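Local structure of aminoacyl-histidine dipeptidase (3MRU) at residues F60-P64 and V130-K134; R249-F253 and F324-L328; R369-D373 and Y400-P405. The protein probably hydrolyses dipeptides, among them Xaa-His substrates such as carnosine, as a metal-dependent peptidase of the M20C family that binds zinc. All coordinates share one frame; numbering follows the deposited sequence.

Interaction 1: residues F60-P64 and V130-K134; sequences FIKKP and VLASK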
ATOM      1  N   PHE A  60     -24.116  -4.152   7.110  1.00 93.55           N
ATOM      2  CA  PHE A  60     -24.787  -3.258   6.162  1.00 92.96           C
ATOM      3  C   PHE A  60     -26.009  -2.685   6.859  1.00 92.56           C
ATOM      4  O   PHE A  60     -26.799  -3.433   7.434  1.00 92.94           O
ATOM      5  CB  PHE A  60     -25.249  -4.027   4.921  1.00 81.45           C
ATOM      6  CG  PHE A  60     -24.163  -4.804   4.240  1.00 80.94           C
ATOM      7  CD1 PHE A  60     -23.514  -5.852   4.886  1.00 80.74           C
ATOM      8  CD2 PHE A  60     -23.814  -4.512   2.938  1.00 80.32           C
ATOM      9  CE1 PHE A  60     -22.522  -6.559   4.261  1.00 79.83           C
ATOM     10  CE2 PHE A  60     -22.828  -5.228   2.299  1.00 79.85           C
ATOM     11  CZ  PHE A  60     -22.181  -6.247   2.964  1.00 80.32           C
ATOM     12  N   ILE A  61     -26.182  -1.373   6.812  1.00 69.20           N
ATOM     13  CA  ILE A  61     -27.250  -0.759   7.570  1.00 68.51           C
ATOM     14  C   ILE A  61     -27.946   0.270   6.705  1.00 68.76           C
ATOM     15  O   ILE A  61     -27.309   1.197   6.189  1.00 68.39           O
ATOM     16  CB  ILE A  61     -26.700  -0.125   8.859  1.00 71.19           C
ATOM     17  CG1 ILE A  61     -26.240  -1.205   9.825  1.00 69.23           C
ATOM     18  CG2 ILE A  61     -27.742   0.758   9.523  1.00 71.83           C
ATOM     19  CD1 ILE A  61     -25.321  -0.721  10.947  1.00 81.86           C
ATOM     20  N   LYS A  62     -29.253   0.103   6.546  1.00 75.06           N
ATOM     21  CA  LYS A  62     -29.989   0.927   5.605  1.00 75.87           C
ATOM     22  C   LYS A  62     -30.832   2.010   6.273  1.00 76.14           C
ATOM     23  O   LYS A  62     -31.697   1.737   7.109  1.00 76.25           O
ATOM     24  CB  LYS A  62     -30.837   0.052   4.665  1.00107.74           C
ATOM     25  CG  LYS A  62     -30.985   0.650   3.261  1.00108.14           C
ATOM     26  CD  LYS A  62     -31.969  -0.112   2.366  1.00108.42           C
ATOM     27  CE  LYS A  62     -32.403   0.788   1.182  1.00110.28           C
ATOM     28  NZ  LYS A  62     -33.375   0.162   0.219  1.00109.75           N
ATOM     29  N   LYS A  63     -30.563   3.251   5.896  1.00 73.60           N
ATOM     30  CA  LYS A  63     -31.384   4.353   6.336  1.00 74.59           C
ATOM     31  C   LYS A  63     -31.961   5.089   5.140  1.00 75.46           C
ATOM     32  O   LYS A  63     -31.211   5.539   4.273  1.00 74.97           O
ATOM     33  CB  LYS A  63     -30.584   5.315   7.197  1.00 89.34           C
ATOM     34  CG  LYS A  63     -31.358   6.558   7.606  1.00 89.53           C
ATOM     35  CD  LYS A  63     -30.569   7.326   8.625  1.00 89.25           C
ATOM     36  CE  LYS A  63     -31.273   8.562   9.064  1.00 88.43           C
ATOM     37  NZ  LYS A  63     -30.271   9.432   9.713  1.00 87.73           N
ATOM     38  N   PRO A  64     -33.304   5.214   5.099  1.00 88.28           N
ATOM     39  CA  PRO A  64     -33.996   5.920   4.024  1.00 89.39           C
ATOM     40  C   PRO A  64     -33.745   7.417   4.101  1.00 90.67           C
ATOM     41  O   PRO A  64     -33.436   7.943   5.173  1.00 90.94           O
ATOM     42  CB  PRO A  64     -35.467   5.619   4.304  1.00 88.57           C
ATOM     43  CG  PRO A  64     -35.523   5.406   5.771  1.00 87.89           C
ATOM     44  CD  PRO A  64     -34.255   4.686   6.099  1.00 87.53           C
ATOM     45  N   VAL A 130     -23.872   9.738  11.565  1.00 80.25           N
ATOM     46  CA  VAL A 130     -24.829  10.016  10.472  1.00 80.92           C
ATOM     47  C   VAL A 130     -26.101   9.164  10.586  1.00 81.38           C
ATOM     48  O   VAL A 130     -27.207   9.673  10.428  1.00 81.60           O
ATOM     49  CB  VAL A 130     -24.194   9.844   9.038  1.00 63.71           C
ATOM     50  CG1 VAL A 130     -25.263   9.861   7.945  1.00 62.62           C
ATOM     51  CG2 VAL A 130     -23.128  10.915   8.768  1.00 63.44           C
ATOM     52  N   LEU A 131     -25.954   7.879  10.863  1.00 83.18           N
ATOM     53  CA  LEU A 131     -27.125   7.040  11.032  1.00 83.94           C
ATOM     54  C   LEU A 131     -28.051   7.583  12.126  1.00 84.69           C
ATOM     55  O   LEU A 131     -29.250   7.724  11.892  1.00 85.07           O
ATOM     56  CB  LEU A 131     -26.715   5.601  11.333  1.00 64.57           C
ATOM     57  CG  LEU A 131     -26.282   4.740  10.142  1.00 64.23           C
ATOM     58  CD1 LEU A 131     -25.663   3.429  10.637  1.00 63.06           C
ATOM     59  CD2 LEU A 131     -27.459   4.490   9.186  1.00 63.56           C
ATOM     60  N   ALA A 132     -27.489   7.902  13.296  1.00 72.88           N
ATOM     61  CA  ALA A 132     -28.245   8.444  14.422  1.00 73.49           C
ATOM     62  C   ALA A 132     -28.733   9.875  14.204  1.00 74.49           C
ATOM     63  O   ALA A 132     -29.803  10.234  14.685  1.00 75.04           O
ATOM     64  CB  ALA A 132     -27.447   8.356  15.691  1.00 29.27           C
ATOM     65  N   SER A 133     -27.968  10.685  13.480  1.00 85.10           N
ATOM     66  CA  SER A 133     -28.314  12.096  13.235  1.00 86.39           C
ATOM     67  C   SER A 133     -29.749  12.329  12.761  1.00 87.59           C
ATOM     68  O   SER A 133     -30.234  11.631  11.867  1.00 87.99           O
ATOM     69  CB  SER A 133     -27.363  12.713  12.220  1.00 83.59           C
ATOM     70  OG  SER A 133     -27.665  14.082  12.052  1.00 83.80           O
ATOM     71  N   LYS A 134     -30.421  13.322  13.349  1.00 85.53           N
ATOM     72  CA  LYS A 134     -31.808  13.655  12.950  1.00 86.72           C
ATOM     73  C   LYS A 134     -31.930  14.845  11.982  1.00 87.11           C
ATOM     74  O   LYS A 134     -32.992  15.071  11.393  1.00 87.11           O
ATOM     75  CB  LYS A 134     -32.728  13.743  14.176  1.00 91.22           C
ATOM     76  CG  LYS A 134     -33.226  12.376  14.629  1.00 92.31           C
ATOM     77  CD  LYS A 134     -33.748  12.429  16.078  1.00 93.54           C
ATOM     78  CE  LYS A 134     -34.023  11.030  16.606  1.00 93.40           C
ATOM     79  NZ  LYS A 134     -35.098  10.356  15.801  1.00 93.74           N
TER

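Interaction 2: residues R249-F253 and F324-L328; sequences RLVEF and FIAAL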
ATOM      1  N   ARG A 249      33.367 -15.542 -13.912  1.00 77.22           N
ATOM      2  CA  ARG A 249      32.414 -16.594 -13.639  1.00 76.68           C
ATOM      3  C   ARG A 249      31.705 -16.269 -12.350  1.00 75.82           C
ATOM      4  O   ARG A 249      32.268 -15.654 -11.448  1.00 75.66           O
ATOM      5  CB  ARG A 249      33.156 -17.900 -13.494  1.00100.27           C
ATOM      6  CG  ARG A 249      34.121 -18.170 -14.622  1.00103.24           C
ATOM      7  CD  ARG A 249      33.404 -18.764 -15.837  1.00109.25           C
ATOM      8  NE  ARG A 249      32.558 -19.916 -15.483  1.00113.20           N
ATOM      9  CZ  ARG A 249      33.022 -21.123 -15.134  1.00115.11           C
ATOM     10  NH1 ARG A 249      34.333 -21.353 -15.078  1.00115.38           N
ATOM     11  NH2 ARG A 249      32.174 -22.103 -14.825  1.00116.99           N
ATOM     12  N   LEU A 250      30.462 -16.708 -12.263  1.00 76.82           N
ATOM     13  CA  LEU A 250      29.555 -16.232 -11.244  1.00 75.99           C
ATOM     14  C   LEU A 250      29.292 -17.249 -10.150  1.00 75.85           C
ATOM     15  O   LEU A 250      28.906 -18.389 -10.417  1.00 75.84           O
ATOM     16  CB  LEU A 250      28.239 -15.880 -11.919  1.00 66.16           C
ATOM     17  CG  LEU A 250      26.980 -15.482 -11.172  1.00 65.25           C
ATOM     18  CD1 LEU A 250      27.097 -14.072 -10.663  1.00 64.44           C
ATOM     19  CD2 LEU A 250      25.838 -15.588 -12.149  1.00 63.93           C
ATOM     20  N   VAL A 251      29.521 -16.846  -8.911  1.00 73.31           N
ATOM     21  CA  VAL A 251      29.180 -17.717  -7.787  1.00 73.38           C
ATOM     22  C   VAL A 251      27.923 -17.322  -6.995  1.00 73.33           C
ATOM     23  O   VAL A 251      27.061 -18.146  -6.714  1.00 73.08           O
ATOM     24  CB  VAL A 251      30.436 -17.998  -6.836  1.00 73.71           C
ATOM     25  CG1 VAL A 251      31.518 -16.936  -6.967  1.00 73.70           C
ATOM     26  CG2 VAL A 251      30.028 -18.189  -5.378  1.00 72.93           C
ATOM     27  N   GLU A 252      27.817 -16.036  -6.694  1.00 94.93           N
ATOM     28  CA  GLU A 252      26.829 -15.528  -5.758  1.00 95.23           C
ATOM     29  C   GLU A 252      26.194 -14.210  -6.275  1.00 94.66           C
ATOM     30  O   GLU A 252      26.885 -13.368  -6.850  1.00 94.67           O
ATOM     31  CB  GLU A 252      27.493 -15.323  -4.384  1.00110.37           C
ATOM     32  CG  GLU A 252      26.612 -14.769  -3.278  1.00111.89           C
ATOM     33  CD  GLU A 252      25.735 -15.820  -2.649  1.00114.66           C
ATOM     34  OE1 GLU A 252      25.485 -15.721  -1.422  1.00116.33           O
ATOM     35  OE2 GLU A 252      25.297 -16.743  -3.378  1.00116.34           O
ATOM     36  N   PHE A 253      24.888 -14.053  -6.054  1.00 75.91           N
ATOM     37  CA  PHE A 253      24.137 -12.848  -6.411  1.00 75.02           C
ATOM     38  C   PHE A 253      23.034 -12.652  -5.349  1.00 75.24           C
ATOM     39  O   PHE A 253      22.049 -13.395  -5.302  1.00 75.40           O
ATOM     40  CB  PHE A 253      23.524 -12.996  -7.826  1.00 66.90           C
ATOM     41  CG  PHE A 253      23.219 -11.677  -8.541  1.00 64.90           C
ATOM     42  CD1 PHE A 253      23.429 -11.565  -9.913  1.00 63.42           C
ATOM     43  CD2 PHE A 253      22.714 -10.568  -7.856  1.00 62.48           C
ATOM     44  CE1 PHE A 253      23.150 -10.375 -10.588  1.00 61.91           C
ATOM     45  CE2 PHE A 253      22.440  -9.380  -8.524  1.00 61.12           C
ATOM     46  CZ  PHE A 253      22.660  -9.287  -9.890  1.00 62.02           C
ATOM     47  N   PHE A 324      20.598 -16.443 -17.039  1.00 70.91           N
ATOM     48  CA  PHE A 324      20.175 -15.672 -15.892  1.00 69.69           C
ATOM     49  C   PHE A 324      20.516 -14.202 -16.124  1.00 69.48           C
ATOM     50  O   PHE A 324      19.678 -13.317 -15.913  1.00 69.39           O
ATOM     51  CB  PHE A 324      20.822 -16.197 -14.602  1.00 51.31           C
ATOM     52  CG  PHE A 324      20.744 -15.236 -13.448  1.00 49.76           C
ATOM     53  CD1 PHE A 324      19.530 -14.838 -12.938  1.00 48.59           C
ATOM     54  CD2 PHE A 324      21.898 -14.714 -12.884  1.00 48.64           C
ATOM     55  CE1 PHE A 324      19.483 -13.951 -11.875  1.00 49.85           C
ATOM     56  CE2 PHE A 324      21.858 -13.831 -11.819  1.00 47.11           C
ATOM     57  CZ  PHE A 324      20.662 -13.448 -11.309  1.00 48.31           C
ATOM     58  N   ILE A 325      21.744 -13.939 -16.554  1.00 77.35           N
ATOM     59  CA  ILE A 325      22.149 -12.550 -16.743  1.00 76.83           C
ATOM     60  C   ILE A 325      21.355 -11.838 -17.862  1.00 76.47           C
ATOM     61  O   ILE A 325      20.862 -10.715 -17.642  1.00 77.06           O
ATOM     62  CB  ILE A 325      23.662 -12.385 -16.923  1.00 70.97           C
ATOM     63  CG1 ILE A 325      24.320 -12.152 -15.569  1.00 69.40           C
ATOM     64  CG2 ILE A 325      23.972 -11.193 -17.816  1.00 71.30           C
ATOM     65  CD1 ILE A 325      24.435 -13.393 -14.689  1.00 79.15           C
ATOM     66  N   ALA A 326      21.211 -12.475 -19.030  1.00 46.95           N
ATOM     67  CA  ALA A 326      20.359 -11.905 -20.078  1.00 45.70           C
ATOM     68  C   ALA A 326      18.962 -11.595 -19.527  1.00 45.11           C
ATOM     69  O   ALA A 326      18.390 -10.529 -19.789  1.00 44.32           O
ATOM     70  CB  ALA A 326      20.276 -12.829 -21.266  1.00 31.22           C
ATOM     71  N   ALA A 327      18.444 -12.535 -18.736  1.00 64.99           N
ATOM     72  CA  ALA A 327      17.121 -12.427 -18.161  1.00 64.82           C
ATOM     73  C   ALA A 327      17.107 -11.196 -17.283  1.00 64.67           C
ATOM     74  O   ALA A 327      16.385 -10.240 -17.571  1.00 65.30           O
ATOM     75  CB  ALA A 327      16.769 -13.673 -17.370  1.00 69.30           C
ATOM     76  N   LEU A 328      17.938 -11.187 -16.252  1.00 47.19           N
ATOM     77  CA  LEU A 328      17.987 -10.052 -15.355  1.00 47.07           C
ATOM     78  C   LEU A 328      18.087  -8.730 -16.134  1.00 47.61           C
ATOM     79  O   LEU A 328      17.360  -7.780 -15.845  1.00 48.23           O
ATOM     80  CB  LEU A 328      19.145 -10.208 -14.381  1.00 62.74           C
ATOM     81  CG  LEU A 328      19.317  -9.071 -13.375  1.00 62.84           C
ATOM     82  CD1 LEU A 328      17.962  -8.703 -12.716  1.00 62.56           C
ATOM     83  CD2 LEU A 328      20.409  -9.388 -12.344  1.00 62.02           C
TER

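Interaction 3: residues R369-D373 and Y400-P405; sequences RSLID and YPGWKP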
ATOM      1  N   ARG A 369       2.904  -3.332  -9.931  1.00 55.45           N
ATOM      2  CA  ARG A 369       1.814  -2.481  -9.486  1.00 55.10           C
ATOM      3  C   ARG A 369       1.158  -1.848 -10.689  1.00 55.66           C
ATOM      4  O   ARG A 369       1.815  -1.631 -11.716  1.00 55.72           O
ATOM      5  CB  ARG A 369       2.353  -1.376  -8.632  1.00 56.36           C
ATOM      6  CG  ARG A 369       2.875  -1.826  -7.351  1.00 56.76           C
ATOM      7  CD  ARG A 369       3.491  -0.635  -6.696  1.00 58.87           C
ATOM      8  NE  ARG A 369       4.135  -0.972  -5.435  1.00 60.76           N
ATOM      9  CZ  ARG A 369       3.492  -1.442  -4.377  1.00 61.39           C
ATOM     10  NH1 ARG A 369       2.186  -1.667  -4.440  1.00 63.13           N
ATOM     11  NH2 ARG A 369       4.165  -1.718  -3.275  1.00 61.32           N
ATOM     12  N   SER A 370      -0.132  -1.541 -10.553  1.00 53.45           N
ATOM     13  CA  SER A 370      -0.879  -0.869 -11.603  1.00 54.08           C
ATOM     14  C   SER A 370      -2.246  -0.383 -11.119  1.00 54.59           C
ATOM     15  O   SER A 370      -2.853  -0.993 -10.240  1.00 54.16           O
ATOM     16  CB  SER A 370      -0.964  -1.749 -12.847  1.00 60.81           C
ATOM     17  OG  SER A 370      -1.693  -1.061 -13.841  1.00 60.97           O
ATOM     18  N   LEU A 371      -2.728   0.695 -11.744  1.00 55.14           N
ATOM     19  CA  LEU A 371      -4.059   1.229 -11.489  1.00 56.09           C
ATOM     20  C   LEU A 371      -4.986   0.487 -12.428  1.00 57.49           C
ATOM     21  O   LEU A 371      -6.015  -0.041 -12.000  1.00 57.30           O
ATOM     22  CB  LEU A 371      -4.142   2.722 -11.768  1.00 50.47           C
ATOM     23  CG  LEU A 371      -2.991   3.641 -11.369  1.00 49.97           C
ATOM     24  CD1 LEU A 371      -3.271   5.031 -11.887  1.00 49.63           C
ATOM     25  CD2 LEU A 371      -2.824   3.687  -9.870  1.00 51.52           C
ATOM     26  N   ILE A 372      -4.633   0.430 -13.710  1.00 89.76           N
ATOM     27  CA  ILE A 372      -5.416  -0.417 -14.617  1.00 91.80           C
ATOM     28  C   ILE A 372      -4.968  -1.882 -14.459  1.00 92.29           C
ATOM     29  O   ILE A 372      -3.804  -2.225 -14.678  1.00 92.65           O
ATOM     30  CB  ILE A 372      -5.405   0.054 -16.112  1.00130.07           C
ATOM     31  CG1 ILE A 372      -5.851   1.523 -16.229  1.00130.72           C
ATOM     32  CG2 ILE A 372      -6.313  -0.865 -16.968  1.00130.86           C
ATOM     33  CD1 ILE A 372      -7.302   1.849 -15.847  1.00116.56           C
ATOM     34  N   ASP A 373      -5.895  -2.738 -14.053  1.00 74.22           N
ATOM     35  CA  ASP A 373      -5.567  -4.133 -13.841  1.00 75.14           C
ATOM     36  C   ASP A 373      -5.238  -4.809 -15.160  1.00 74.86           C
ATOM     37  O   ASP A 373      -4.557  -5.843 -15.197  1.00 75.31           O
ATOM     38  CB  ASP A 373      -6.710  -4.842 -13.124  1.00 87.53           C
ATOM     39  CG  ASP A 373      -6.964  -4.270 -11.721  1.00 91.30           C
ATOM     40  OD1 ASP A 373      -5.994  -3.748 -11.097  1.00 94.85           O
ATOM     41  OD2 ASP A 373      -8.133  -4.337 -11.249  1.00 95.17           O
ATOM     42  N   TYR A 400      -4.056  -8.524  -6.131  1.00 61.19           N
ATOM     43  CA  TYR A 400      -5.161  -7.699  -5.622  1.00 61.13           C
ATOM     44  C   TYR A 400      -5.527  -6.544  -6.566  1.00 62.06           C
ATOM     45  O   TYR A 400      -4.653  -5.886  -7.136  1.00 62.25           O
ATOM     46  CB  TYR A 400      -4.850  -7.170  -4.221  1.00 60.98           C
ATOM     47  CG  TYR A 400      -3.536  -6.422  -4.102  1.00 59.97           C
ATOM     48  CD1 TYR A 400      -3.497  -5.022  -4.172  1.00 58.34           C
ATOM     49  CD2 TYR A 400      -2.331  -7.108  -3.914  1.00 58.79           C
ATOM     50  CE1 TYR A 400      -2.301  -4.327  -4.065  1.00 57.18           C
ATOM     51  CE2 TYR A 400      -1.126  -6.416  -3.797  1.00 58.15           C
ATOM     52  CZ  TYR A 400      -1.128  -5.027  -3.874  1.00 58.18           C
ATOM     53  OH  TYR A 400       0.043  -4.336  -3.761  1.00 58.30           O
ATOM     54  N   PRO A 401      -6.827  -6.283  -6.718  1.00 57.62           N
ATOM     55  CA  PRO A 401      -7.320  -5.311  -7.690  1.00 58.29           C
ATOM     56  C   PRO A 401      -6.911  -3.873  -7.415  1.00 59.06           C
ATOM     57  O   PRO A 401      -6.690  -3.487  -6.275  1.00 58.84           O
ATOM     58  CB  PRO A 401      -8.840  -5.443  -7.578  1.00 69.56           C
ATOM     59  CG  PRO A 401      -9.067  -6.048  -6.238  1.00 69.26           C
ATOM     60  CD  PRO A 401      -7.918  -6.927  -5.968  1.00 68.92           C
ATOM     61  N   GLY A 402      -6.803  -3.098  -8.489  1.00 72.79           N
ATOM     62  CA  GLY A 402      -6.505  -1.677  -8.406  1.00 74.07           C
ATOM     63  C   GLY A 402      -7.778  -0.885  -8.604  1.00 75.23           C
ATOM     64  O   GLY A 402      -8.831  -1.464  -8.886  1.00 75.50           O
ATOM     65  N   TRP A 403      -7.669   0.435  -8.465  1.00 72.62           N
ATOM     66  CA  TRP A 403      -8.799   1.345  -8.556  1.00 73.60           C
ATOM     67  C   TRP A 403      -8.496   2.440  -9.594  1.00 74.57           C
ATOM     68  O   TRP A 403      -7.744   3.383  -9.304  1.00 74.67           O
ATOM     69  CB  TRP A 403      -9.060   1.917  -7.155  1.00 78.77           C
ATOM     70  CG  TRP A 403     -10.057   3.053  -7.027  1.00 79.14           C
ATOM     71  CD1 TRP A 403     -11.118   3.349  -7.855  1.00 78.94           C
ATOM     72  CD2 TRP A 403     -10.106   4.015  -5.965  1.00 79.24           C
ATOM     73  NE1 TRP A 403     -11.786   4.455  -7.391  1.00 78.30           N
ATOM     74  CE2 TRP A 403     -11.197   4.879  -6.229  1.00 78.89           C
ATOM     75  CE3 TRP A 403      -9.323   4.236  -4.817  1.00 78.63           C
ATOM     76  CZ2 TRP A 403     -11.527   5.944  -5.388  1.00 78.83           C
ATOM     77  CZ3 TRP A 403      -9.643   5.296  -3.987  1.00 78.77           C
ATOM     78  CH2 TRP A 403     -10.743   6.135  -4.275  1.00 79.53           C
ATOM     79  N   LYS A 404      -9.073   2.319 -10.797  1.00 52.20           N
ATOM     80  CA  LYS A 404      -8.753   3.268 -11.865  1.00 53.60           C
ATOM     81  C   LYS A 404      -9.403   4.628 -11.652  1.00 54.44           C
ATOM     82  O   LYS A 404     -10.608   4.712 -11.442  1.00 54.53           O
ATOM     83  CB  LYS A 404      -9.035   2.685 -13.272  1.00 78.35           C
ATOM     84  CG  LYS A 404     -10.440   2.902 -13.890  1.00 79.12           C
ATOM     85  CD  LYS A 404     -10.626   2.120 -15.202  1.00 78.56           C
ATOM     86  CE  LYS A 404     -10.482   0.616 -14.943  1.00 80.62           C
ATOM     87  NZ  LYS A 404     -10.952  -0.269 -16.055  1.00 82.40           N
ATOM     88  N   PRO A 405      -8.602   5.699 -11.686  1.00 63.70           N
ATOM     89  CA  PRO A 405      -9.145   7.042 -11.505  1.00 65.22           C
ATOM     90  C   PRO A 405      -9.901   7.595 -12.730  1.00 67.08           C
ATOM     91  O   PRO A 405      -9.339   7.737 -13.813  1.00 66.84           O
ATOM     92  CB  PRO A 405      -7.900   7.881 -11.189  1.00 61.10           C
ATOM     93  CG  PRO A 405      -6.778   7.171 -11.844  1.00 60.25           C
ATOM     94  CD  PRO A 405      -7.143   5.708 -11.884  1.00 59.91           C
TER

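Interaction 1: residues F60-P64 and V130-K134
Lys63 reaches out from strand 59-63 to the C-terminal end of helix 124-132 and sets its ammonium group among three backbone carbonyls. Its CG stands anti to the backbone N (chi1 175°), and the rest of the chain runs on fully extended, long enough to carry NZ past the last turn. There NZ donates to Leu131 O at 3.0 Å and to Ser133 O at 3.1 Å, with a weak third bond to Val130 O at 3.2 Å. The two stronger bonds differ in approach: NZ lies in the carbonyl plane of Ser133, at a C=O...NZ angle of 156°, but stands well above the carbonyl plane of Leu131. Ser133 is the first residue to leave the helical conformation, so the lysine gathers carbonyls at the point where the helix stops, and its positive charge is probably favoured by the negative end of the helix dipole. Nearer the strand, the contact is apolar. The side chains of Ile61 and Leu131 cross obliquely, and both methyls of the leucine lie on Ile61 CG2, with Leu131 CD1 at 3.6 Å and Leu131 CD2 at 3.8 Å. CD2 also reaches the root of the lysine, 3.8 Å from Lys63 CB. Strand 59-63 runs between strands 50-53 and 141-146 of the six-stranded mixed sheet, and helix 124-132 packs on one of its faces, where Leu131 also touches Val143; Ile61 meets helix 36-46 as well, while Val130 turns to helix 469-485.

Interaction 2: residues R249-F253 and F324-L328
A small hydrophobic core between a strand and a helix, away from the metal site, joins residues 249-253 to 324-328, whose axes cross at 76° and come no closer than 12.6 Å. Large side chains fill that separation. Phe253 and Phe324 meet obliquely with ring planes 84° apart and centroids 5.5 Å from each other; Phe253 CD1 lies in the plane of the Phe324 ring, at its edge, 3.4 Å from Phe324 CE2. One helical turn on, Leu328 comes from the direction opposite to Phe253, and its CD2 methyl sits 3.3 Å from Phe253 CZ. Leu250 completes the strand's share: its CD2 meets Ile325 CD1 tip to tip at 3.6 Å. With CG anti to the backbone N (chi1 164°), Phe324 turns the CD2-CE2 edge of its ring to Leu250 and Phe253 together. Both face the helix although three residues apart, because Val251 and Glu252 form a classic beta bulge opposite Thr269. Strand 249-255 pairs with strands 266-273 and 346-358 of the large mixed sheet, and at Leu250 also bonds to Phe316; helix 318-330 packs across it, Phe324 meeting Phe194 edge-to-face and Leu328 resting on Ile355.

Interaction 3: residues R369-D373 and Y400-P405
Asp373 turns its carboxylate onto the backbone of Gly402 and ties the start of helix 373-389 to the loop that follows strand 393-400. Its CG sits beside its own backbone N (chi1 -63°), which points OD1 at Gly402 N, 2.8 Å away, through the syn lone pair. Asp373 OD2 takes a weak second share of the same N-H at 3.3 Å and lies near Pro401 CA. The backbones approach most closely at Leu371 and Gly402, whose CA atoms are 4.9 Å apart. Both segments extend from neighbours of strand 181-199, since strands 361-370 and 393-400 each pair antiparallel with it in the large mixed sheet; the loop passes on the side of the metal centre, the side chain of Trp403 lying about 9 Å from that of the zinc ligand Asp173 and about 13 Å from a zinc ion. Ser370 OG, anti to its backbone N, bonds to Ile372 O at 2.6 Å, with Glu347 O and Thr348 OG1 as further hydrogen-bond partners. Ile372 CD1 lies against the aliphatic part of Lys404: CB and CD touch this methyl, and the bend at chi3 (61°) brings CE back to it. Leu371 crosses Pro405 at about a right angle, its CD1 reaching Pro405 CD at 3.9 Å. Arg369, whose NE bonds to Ser220 OG, brings NH1 within 3.5 Å of Tyr400 OH, the guanidinium tilted 67° to the phenol ring.

The three contacts are spread along an elongated chain and follow one another in sequence without overlap. Interactions 1 and 2 lie on opposite sides of the chain's centre, their own centres 61 Å apart, whereas interaction 3 sits about midway, 31 Å from the first and 32 Å from the second. None touches another. Interaction 1 belongs to the six-stranded sheet that also contains strand 75-80, which ends in the zinc ligand His80, and strand 168-171, followed two residues on by the ligand Asp173. Interactions 2 and 3 both reach the large mixed sheet, at two separate places. Interactions 1 and 2 thus lie in the two lobes of this M20 peptidase, interaction 1 in the zinc-binding one, and interaction 3 lies between them on the side of the metal centre.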